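Local coordinates for protein peroxide stress regulator PerR, FUR family (Streptococcus pyogenes, PDB 4LMY) that probably acts as a zinc-binding, DNA-binding transcription regulator of the peroxide stress response, working as a dimer like other members of the FUR family, at residues H4-A9 with M95-V100; S36-S41 with D48-D53; E105-I110 with G142-C147. All coordinates share one frame; numbering follows the deposited sequence.

How the interactions relate
The three contacts are spread along an elongated subunit, which probably divides, as in other FUR-family proteins, into an N-terminal DNA-binding domain and a C-terminal dimerisation domain. Interaction 2 joins helices 29-40 and 47-54 and is nested within the loop closed by interaction 1, which brings the N-terminal tail to strand 98-104. Interaction 3 follows later and reaches the same mixed sheet as interaction 1, whose strands 98-104 and 140-143 are neighbours. Centres of interactions 1 and 2 lie about 23 Å apart, those of 1 and 3 about 20 Å. Interactions 2 and 3, about 41 Å apart between centres, fall on opposite sides of the chain's centre, leaving the histidine-rich zinc site, probably the regulatory one, between them.

Interaction 1 of 3, residues H4-A9 with M95-V100; sequences HSHQQA and MGHQHV. With ZN (zinc ion), chain E.
His4 and His6 of the N-terminal tail meet His97 and His99 around a zinc ion, a metal-centred histidine cluster that ties the loop before helix 12-22 to the start of strand 98-104. The site is consistent with the regulatory metal site of FUR-family proteins. All four rings bind through NE2: His4 NE2 lies 2.2 Å and His99 NE2 2.1 Å from the zinc, while His19 of helix 12-22 supplies a fifth ligand. Convergence on one ion brings His4 NE2 within 3.1 Å of His99 NE2, a closeness explained by shared coordination and not by hydrogen bonding. The rings are turned steeply against each other. His6 directs its edge at a face of His99 in an offset edge-to-face pair, planes at 87°, with CD2 over the rim; His99 in turn points its edge at a face of His4. With chi1 66° His4 CG lies between the backbone N and the carbonyl carbon, which turns NE2 to the zinc. In the second shell, Asp2 O and Glu22 OE2 bond the ND1 atoms of His4 and His6 respectively. One water bridges the segments, accepting from His99 ND1 at 2.8 Å and donating to His4 O at 2.9 Å.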
loop_
_atom_site.group_PDB
_atom_site.type_symbol
_atom_site.label_atom_id
_atom_site.label_comp_id
_atom_site.label_asym_id
_atom_site.label_seq_id
_atom_site.Cartn_x
_atom_site.Cartn_y
_atom_site.Cartn_z
ATOM N N HIS B 4 -17.047 -2.370 1.760
ATOM C CA HIS B 4 -18.099 -1.381 1.963
ATOM C C HIS B 4 -17.553 0.013 1.674
ATOM O O HIS B 4 -16.365 0.175 1.397
ATOM C CB HIS B 4 -18.592 -1.439 3.409
ATOM C CG HIS B 4 -17.557 -1.034 4.414
ATOM N ND1 HIS B 4 -16.638 -1.917 4.934
ATOM C CD2 HIS B 4 -17.297 0.164 4.993
ATOM C CE1 HIS B 4 -15.855 -1.284 5.791
ATOM N NE2 HIS B 4 -16.237 -0.021 5.845
ATOM N N SER B 5 -18.421 1.017 1.754
ATOM C CA SER B 5 -18.015 2.403 1.544
ATOM C C SER B 5 -18.748 3.357 2.480
ATOM O O SER B 5 -19.894 3.114 2.854
ATOM C CB SER B 5 -18.259 2.822 0.093
ATOM O OG SER B 5 -18.116 4.224 -0.059
ATOM N N HIS B 6 -18.080 4.442 2.857
ATOM C CA HIS B 6 -18.713 5.495 3.642
ATOM C C HIS B 6 -18.887 6.730 2.771
ATOM O O HIS B 6 -19.183 7.820 3.267
ATOM C CB HIS B 6 -17.877 5.836 4.875
ATOM C CG HIS B 6 -17.465 4.641 5.675
ATOM N ND1 HIS B 6 -18.264 4.084 6.651
ATOM C CD2 HIS B 6 -16.333 3.901 5.649
ATOM C CE1 HIS B 6 -17.643 3.048 7.187
ATOM N NE2 HIS B 6 -16.467 2.916 6.597
ATOM N N GLN B 7 -18.688 6.541 1.469
ATOM C CA GLN B 7 -18.839 7.595 0.469
ATOM C C GLN B 7 -17.881 8.771 0.671
ATOM O O GLN B 7 -18.174 9.896 0.267
ATOM C CB GLN B 7 -20.295 8.072 0.378
ATOM C CG GLN B 7 -21.253 7.046 -0.223
ATOM C CD GLN B 7 -21.549 5.894 0.719
ATOM O OE1 GLN B 7 -21.914 6.103 1.875
ATOM N NE2 GLN B 7 -21.383 4.671 0.231
ATOM N N GLN B 8 -16.734 8.496 1.285
ATOM C CA GLN B 8 -15.659 9.478 1.404
ATOM C C GLN B 8 -14.378 8.793 1.860
ATOM O O GLN B 8 -14.412 7.686 2.399
ATOM C CB GLN B 8 -16.027 10.601 2.380
ATOM C CG GLN B 8 -15.914 10.226 3.847
ATOM C CD GLN B 8 -16.271 11.377 4.773
ATOM O OE1 GLN B 8 -17.116 11.236 5.657
ATOM N NE2 GLN B 8 -15.625 12.521 4.574
ATOM N N ALA B 9 -13.248 9.451 1.635
ATOM C CA ALA B 9 -11.965 8.923 2.079
ATOM C C ALA B 9 -11.836 9.083 3.586
ATOM O O ALA B 9 -12.208 10.116 4.142
ATOM C CB ALA B 9 -10.828 9.634 1.372
ATOM N N MET B 95 -5.386 -3.637 13.167
ATOM C CA MET B 95 -5.333 -4.011 11.755
ATOM C C MET B 95 -6.500 -3.421 10.958
ATOM O O MET B 95 -6.738 -3.797 9.809
ATOM C CB MET B 95 -5.239 -5.538 11.589
ATOM C CG MET B 95 -6.563 -6.300 11.524
ATOM S SD MET B 95 -7.671 -6.016 12.914
ATOM C CE MET B 95 -8.187 -7.693 13.277
ATOM N N GLY B 96 -7.206 -2.475 11.574
ATOM C CA GLY B 96 -8.347 -1.826 10.953
ATOM C C GLY B 96 -8.056 -1.223 9.589
ATOM O O GLY B 96 -6.956 -0.741 9.326
ATOM N N HIS B 97 -9.064 -1.246 8.726
ATOM C CA HIS B 97 -8.929 -0.783 7.352
ATOM C C HIS B 97 -9.078 0.730 7.224
ATOM O O HIS B 97 -9.344 1.435 8.197
ATOM C CB HIS B 97 -10.005 -1.444 6.498
ATOM C CG HIS B 97 -11.394 -1.030 6.870
ATOM N ND1 HIS B 97 -12.102 -1.634 7.889
ATOM C CD2 HIS B 97 -12.198 -0.062 6.375
ATOM C CE1 HIS B 97 -13.286 -1.059 7.997
ATOM N NE2 HIS B 97 -13.371 -0.101 7.093
ATOM N N GLN B 98 -8.919 1.221 6.002
ATOM C CA GLN B 98 -9.185 2.618 5.699
ATOM C C GLN B 98 -9.877 2.693 4.344
ATOM O O GLN B 98 -10.084 1.672 3.685
ATOM C CB GLN B 98 -7.887 3.426 5.666
ATOM C CG GLN B 98 -6.996 3.079 4.494
ATOM C CD GLN B 98 -5.851 4.050 4.319
ATOM O OE1 GLN B 98 -4.888 3.754 3.622
ATOM N NE2 GLN B 98 -5.955 5.219 4.936
ATOM N N HIS B 99 -10.219 3.901 3.924
ATOM C CA HIS B 99 -10.854 4.088 2.627
ATOM C C HIS B 99 -10.128 5.156 1.829
ATOM O O HIS B 99 -9.918 6.269 2.307
ATOM C CB HIS B 99 -12.332 4.429 2.799
ATOM C CG HIS B 99 -13.096 3.380 3.542
ATOM N ND1 HIS B 99 -13.835 2.407 2.908
ATOM C CD2 HIS B 99 -13.201 3.129 4.870
ATOM C CE1 HIS B 99 -14.381 1.612 3.812
ATOM N NE2 HIS B 99 -14.008 2.027 5.010
ATOM N N VAL B 100 -9.750 4.795 0.606
ATOM C CA VAL B 100 -8.891 5.618 -0.234
ATOM C C VAL B 100 -9.617 6.020 -1.513
ATOM O O VAL B 100 -10.321 5.213 -2.115
ATOM C CB VAL B 100 -7.607 4.841 -0.608
ATOM C CG1 VAL B 100 -6.679 5.681 -1.487
ATOM C CG2 VAL B 100 -6.889 4.369 0.649
HETATM ZN ZN ZN E . -14.929 1.430 6.851
HETATM O O HOH W 1 -14.535 2.089 0.208
#

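Interaction 2 of 3, residues S36-S41 with D48-D53; sequences SYMIQS and DKIYRD
Tyr37 reaches from helix 29-40 to helix 47-54 and donates its phenolic hydrogen to Asp53, with OH and OD2 2.6 Å apart. The carboxylate oxygen sits at the edge of the tyrosine ring, near its plane, and receives the bond on its anti side. The two flat groups are not coplanar: ring and carboxylate are 53° apart. Beside the hydroxyl, Tyr37 CE2 packs on Asp53 CB at 3.5 Å, while Tyr37 CE1, across the ring from CE2, touches Ile50 CG1 at 3.7 Å. Met38 adds a second apolar contact, its bent chain bringing SD to 3.7 Å from Ile50 CD1.

These groups span a wide gap, since the short helical segments have axes 11.6 Å apart and inclined at 115°. Tyr37 bridges it because its CG is anti to the backbone N (chi1 178°), which extends the ring outward. Lys49, one helical turn before Asp53, fixes the carboxylate from the other side: Lys49 NZ donates to Asp53 OD2 at 2.8 Å on the syn side, within a salt bridge. Farther out, Pro45 of the connecting loop touches Tyr37, Met38 and Ile50, while Ile50 also packs on Val66 and Leu70 of helix 63-75. The contact lies in what is probably the winged-helix DNA-binding domain, as in other FUR-family proteins.

With a phenol and an ammonium group both donating to Asp53 OD2 from its anti and syn sides, the carboxylate is likely to be held ionised and its rotation restricted.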
loop_
_atom_site.group_PDB
_atom_site.type_symbol
_atom_site.label_atom_id
_atom_site.label_comp_id
_atom_site.label_asym_id
_atom_site.label_seq_id
_atom_site.Cartn_x
_atom_site.Cartn_y
_atom_site.Cartn_z
ATOM N N SER B 36 -5.767 5.775 18.713
ATOM C CA SER B 36 -4.572 6.379 18.129
ATOM C C SER B 36 -3.321 5.642 18.577
ATOM O O SER B 36 -2.416 5.397 17.780
ATOM C CB SER B 36 -4.465 7.856 18.512
ATOM O OG SER B 36 -5.520 8.611 17.947
ATOM N N TYR B 37 -3.276 5.295 19.861
ATOM C CA TYR B 37 -2.160 4.537 20.413
ATOM C C TYR B 37 -1.966 3.222 19.664
ATOM O O TYR B 37 -0.850 2.883 19.271
ATOM C CB TYR B 37 -2.384 4.259 21.904
ATOM C CG TYR B 37 -1.297 3.422 22.549
ATOM C CD1 TYR B 37 -1.374 2.034 22.555
ATOM C CD2 TYR B 37 -0.204 4.020 23.161
ATOM C CE1 TYR B 37 -0.389 1.264 23.142
ATOM C CE2 TYR B 37 0.788 3.256 23.754
ATOM C CZ TYR B 37 0.689 1.878 23.741
ATOM O OH TYR B 37 1.668 1.110 24.330
ATOM N N MET B 38 -3.059 2.489 19.470
ATOM C CA MET B 38 -3.017 1.189 18.810
ATOM C C MET B 38 -2.610 1.313 17.347
ATOM O O MET B 38 -1.863 0.482 16.828
ATOM C CB MET B 38 -4.366 0.477 18.925
ATOM C CG MET B 38 -4.717 0.039 20.341
ATOM S SD MET B 38 -3.433 -0.993 21.073
ATOM C CE MET B 38 -3.435 -2.381 19.942
ATOM N N ILE B 39 -3.105 2.356 16.688
ATOM C CA ILE B 39 -2.758 2.622 15.296
ATOM C C ILE B 39 -1.269 2.911 15.142
ATOM O O ILE B 39 -0.622 2.421 14.213
ATOM C CB ILE B 39 -3.581 3.801 14.733
ATOM C CG1 ILE B 39 -5.036 3.379 14.549
ATOM C CG2 ILE B 39 -3.004 4.287 13.405
ATOM C CD1 ILE B 39 -5.937 4.492 14.115
ATOM N N GLN B 40 -0.724 3.696 16.065
ATOM C CA GLN B 40 0.676 4.098 15.993
ATOM C C GLN B 40 1.631 3.027 16.510
ATOM O O GLN B 40 2.825 3.064 16.214
ATOM C CB GLN B 40 0.905 5.399 16.763
ATOM C CG GLN B 40 0.187 6.602 16.185
ATOM C CD GLN B 40 0.783 7.912 16.657
ATOM O OE1 GLN B 40 1.582 7.943 17.594
ATOM N NE2 GLN B 40 0.406 9.003 16.003
ATOM N N SER B 41 1.108 2.080 17.284
ATOM C CA SER B 41 1.956 1.073 17.917
ATOM C C SER B 41 2.672 0.186 16.902
ATOM O O SER B 41 2.050 -0.412 16.024
ATOM C CB SER B 41 1.158 0.217 18.903
ATOM O OG SER B 41 2.028 -0.608 19.661
ATOM N N ASP B 48 -1.693 -4.241 29.860
ATOM C CA ASP B 48 -0.900 -3.546 30.868
ATOM C C ASP B 48 0.001 -2.488 30.241
ATOM O O ASP B 48 0.142 -1.391 30.778
ATOM C CB ASP B 48 -0.052 -4.530 31.677
ATOM C CG ASP B 48 0.655 -3.865 32.843
ATOM O OD1 ASP B 48 -0.039 -3.401 33.773
ATOM O OD2 ASP B 48 1.903 -3.809 32.835
ATOM N N LYS B 49 0.607 -2.829 29.106
ATOM C CA LYS B 49 1.488 -1.906 28.395
ATOM C C LYS B 49 0.734 -0.659 27.952
ATOM O O LYS B 49 1.201 0.462 28.156
ATOM C CB LYS B 49 2.123 -2.582 27.179
ATOM C CG LYS B 49 2.936 -1.630 26.310
ATOM C CD LYS B 49 4.423 -1.915 26.400
ATOM C CE LYS B 49 5.236 -0.850 25.679
ATOM N NZ LYS B 49 5.557 0.312 26.555
ATOM N N ILE B 50 -0.431 -0.864 27.343
ATOM C CA ILE B 50 -1.295 0.239 26.942
ATOM C C ILE B 50 -1.614 1.110 28.150
ATOM O O ILE B 50 -1.476 2.333 28.108
ATOM C CB ILE B 50 -2.620 -0.273 26.346
ATOM C CG1 ILE B 50 -2.363 -1.170 25.133
ATOM C CG2 ILE B 50 -3.524 0.894 25.980
ATOM C CD1 ILE B 50 -3.602 -1.878 24.623
ATOM N N TYR B 51 -2.029 0.458 29.232
ATOM C CA TYR B 51 -2.361 1.136 30.476
ATOM C C TYR B 51 -1.194 1.969 31.002
ATOM O O TYR B 51 -1.367 3.135 31.349
ATOM C CB TYR B 51 -2.809 0.109 31.521
ATOM C CG TYR B 51 -2.914 0.650 32.928
ATOM C CD1 TYR B 51 -3.768 1.702 33.228
ATOM C CD2 TYR B 51 -2.168 0.097 33.960
ATOM C CE1 TYR B 51 -3.866 2.199 34.513
ATOM C CE2 TYR B 51 -2.260 0.584 35.249
ATOM C CZ TYR B 51 -3.112 1.635 35.520
ATOM O OH TYR B 51 -3.209 2.126 36.802
ATOM N N ARG B 52 -0.008 1.371 31.049
ATOM C CA ARG B 52 1.173 2.060 31.567
ATOM C C ARG B 52 1.609 3.240 30.698
ATOM O O ARG B 52 2.052 4.267 31.215
ATOM C CB ARG B 52 2.338 1.082 31.755
ATOM C CG ARG B 52 2.213 0.199 32.989
ATOM C CD ARG B 52 3.467 -0.637 33.221
ATOM N NE ARG B 52 3.545 -1.793 32.330
ATOM C CZ ARG B 52 4.276 -1.839 31.221
ATOM N NH1 ARG B 52 5.003 -0.790 30.858
ATOM N NH2 ARG B 52 4.283 -2.935 30.477
ATOM N N ASP B 53 1.478 3.095 29.383
ATOM C CA ASP B 53 1.918 4.135 28.455
ATOM C C ASP B 53 0.992 5.348 28.425
ATOM O O ASP B 53 1.445 6.475 28.224
ATOM C CB ASP B 53 2.084 3.571 27.042
ATOM C CG ASP B 53 3.343 2.746 26.888
ATOM O OD1 ASP B 53 4.202 2.795 27.795
ATOM O OD2 ASP B 53 3.481 2.055 25.857
#

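Interaction 3 of 3, residues E105-I110 with G142-C147; sequences EICGKI and GICPDC. With ZN (zinc ion), chain F.
Ile106, Cys147 and Glu105 bury the most surface here, and each meets the opposite segment in a different way. Ile106 lies against Ile143 and Cys147. Its CG1 comes to 3.9 Å from Ile143 CD1, the two side chains meeting at an oblique angle, while its CG2 branch rests 3.8 Å from Cys147 SG, placing hydrocarbon beside a metal-bound sulfur. Pro153 and Leu156, from the C-terminal loop, also touch Ile106.

Cys147 is a zinc ligand, with SG 2.4 Å from the metal. Cys107 SG, across the contact, and Cys144 SG bind the same ion, and Cys104 provides the fourth sulfur. Together they form the Cys4 site built from two CxxC motifs, one starting at the end of strand 98-104 and one directly after strand 140-143, consistent with the structural zinc of FUR-family dimerisation domains. Both Cys107 and Cys144 tuck SG between the backbone N and carbonyl carbon (chi1 74° and 75°), which turns both sulfurs to the zinc; sharing it sets Cys107 SG 3.8 Å from Cys144 SG. Within its own motif Cys144 SG also caps the following helical turn, accepting a weak bond from Cys147 N. Lys109 N donates to Cys107 SG at 3.5 Å.

Glu105 is attached through its main chain: N donates to Gly142 O at 2.8 Å in a nearly straight bond, and CG packs 3.5 Å from that same oxygen. Its OE1 hydrogen-bonds Thr134 and forms a salt bridge with Arg135, both of the second subunit, whose strand also pairs in antiparallel fashion with Gly142 and Ile143.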
loop_
_atom_site.group_PDB
_atom_site.type_symbol
_atom_site.label_atom_id
_atom_site.label_comp_id
_atom_site.label_asym_id
_atom_site.label_seq_id
_atom_site.Cartn_x
_atom_site.Cartn_y
_atom_site.Cartn_z
ATOM N N GLU B 105 -8.196 10.737 -14.020
ATOM C CA GLU B 105 -7.278 11.716 -14.585
ATOM C C GLU B 105 -7.954 12.570 -15.652
ATOM O O GLU B 105 -7.575 13.721 -15.865
ATOM C CB GLU B 105 -6.071 11.006 -15.199
ATOM C CG GLU B 105 -5.352 10.056 -14.259
ATOM C CD GLU B 105 -4.030 10.609 -13.773
ATOM O OE1 GLU B 105 -3.076 9.816 -13.631
ATOM O OE2 GLU B 105 -3.945 11.829 -13.530
ATOM N N ILE B 106 -8.954 12.002 -16.316
ATOM C CA ILE B 106 -9.616 12.674 -17.433
ATOM C C ILE B 106 -10.807 13.550 -17.030
ATOM O O ILE B 106 -10.895 14.707 -17.443
ATOM C CB ILE B 106 -10.064 11.657 -18.506
ATOM C CG1 ILE B 106 -8.848 10.900 -19.053
ATOM C CG2 ILE B 106 -10.820 12.355 -19.623
ATOM C CD1 ILE B 106 -9.184 9.863 -20.109
ATOM N N CYS B 107 -11.721 13.005 -16.229
ATOM C CA CYS B 107 -12.955 13.724 -15.905
ATOM C C CYS B 107 -13.035 14.188 -14.454
ATOM O O CYS B 107 -13.884 15.011 -14.111
ATOM C CB CYS B 107 -14.186 12.883 -16.257
ATOM S SG CYS B 107 -14.511 11.515 -15.120
ATOM N N GLY B 108 -12.157 13.660 -13.605
ATOM C CA GLY B 108 -12.096 14.076 -12.214
ATOM C C GLY B 108 -13.054 13.355 -11.286
ATOM O O GLY B 108 -13.097 13.639 -10.086
ATOM N N LYS B 109 -13.821 12.418 -11.834
ATOM C CA LYS B 109 -14.769 11.660 -11.030
ATOM C C LYS B 109 -14.037 10.833 -9.983
ATOM O O LYS B 109 -12.995 10.237 -10.261
ATOM C CB LYS B 109 -15.642 10.763 -11.909
ATOM C CG LYS B 109 -16.843 10.181 -11.189
ATOM C CD LYS B 109 -17.935 9.771 -12.164
ATOM C CE LYS B 109 -19.167 9.270 -11.422
ATOM N NZ LYS B 109 -20.401 9.348 -12.256
ATOM N N ILE B 110 -14.593 10.813 -8.779
ATOM C CA ILE B 110 -13.968 10.146 -7.648
ATOM C C ILE B 110 -14.744 8.908 -7.225
ATOM O O ILE B 110 -15.965 8.942 -7.081
ATOM C CB ILE B 110 -13.863 11.092 -6.434
ATOM C CG1 ILE B 110 -13.008 12.313 -6.781
ATOM C CG2 ILE B 110 -13.285 10.360 -5.233
ATOM C CD1 ILE B 110 -12.897 13.320 -5.654
ATOM N N GLY B 142 -6.483 7.167 -11.907
ATOM C CA GLY B 142 -6.778 6.199 -12.940
ATOM C C GLY B 142 -7.769 6.718 -13.955
ATOM O O GLY B 142 -8.070 7.905 -13.987
ATOM N N ILE B 143 -8.262 5.817 -14.793
ATOM C CA ILE B 143 -9.280 6.162 -15.771
ATOM C C ILE B 143 -10.568 5.449 -15.382
ATOM O O ILE B 143 -10.595 4.224 -15.269
ATOM C CB ILE B 143 -8.860 5.732 -17.187
ATOM C CG1 ILE B 143 -7.431 6.195 -17.490
ATOM C CG2 ILE B 143 -9.835 6.274 -18.225
ATOM C CD1 ILE B 143 -7.259 7.696 -17.472
ATOM N N CYS B 144 -11.629 6.218 -15.163
ATOM C CA CYS B 144 -12.921 5.648 -14.786
ATOM C C CYS B 144 -13.509 4.830 -15.942
ATOM O O CYS B 144 -13.157 5.057 -17.100
ATOM C CB CYS B 144 -13.889 6.754 -14.335
ATOM S SG CYS B 144 -14.588 7.778 -15.673
ATOM N N PRO B 145 -14.381 3.853 -15.627
ATOM C CA PRO B 145 -15.000 3.011 -16.659
ATOM C C PRO B 145 -15.627 3.812 -17.807
ATOM O O PRO B 145 -15.484 3.422 -18.965
ATOM C CB PRO B 145 -16.072 2.247 -15.879
ATOM C CG PRO B 145 -15.482 2.108 -14.510
ATOM C CD PRO B 145 -14.714 3.385 -14.268
ATOM N N ASP B 146 -16.288 4.921 -17.494
ATOM C CA ASP B 146 -16.934 5.728 -18.525
ATOM C C ASP B 146 -15.924 6.370 -19.472
ATOM O O ASP B 146 -16.158 6.448 -20.679
ATOM C CB ASP B 146 -17.844 6.794 -17.905
ATOM C CG ASP B 146 -19.155 6.217 -17.400
ATOM O OD1 ASP B 146 -19.507 5.091 -17.808
ATOM O OD2 ASP B 146 -19.836 6.894 -16.602
ATOM N N CYS B 147 -14.797 6.821 -18.929
ATOM C CA CYS B 147 -13.765 7.448 -19.749
ATOM C C CYS B 147 -12.991 6.423 -20.572
ATOM O O CYS B 147 -12.467 6.746 -21.636
ATOM C CB CYS B 147 -12.808 8.280 -18.890
ATOM S SG CYS B 147 -13.450 9.915 -18.450
HETATM ZN ZN ZN F . -13.431 9.678 -16.085
#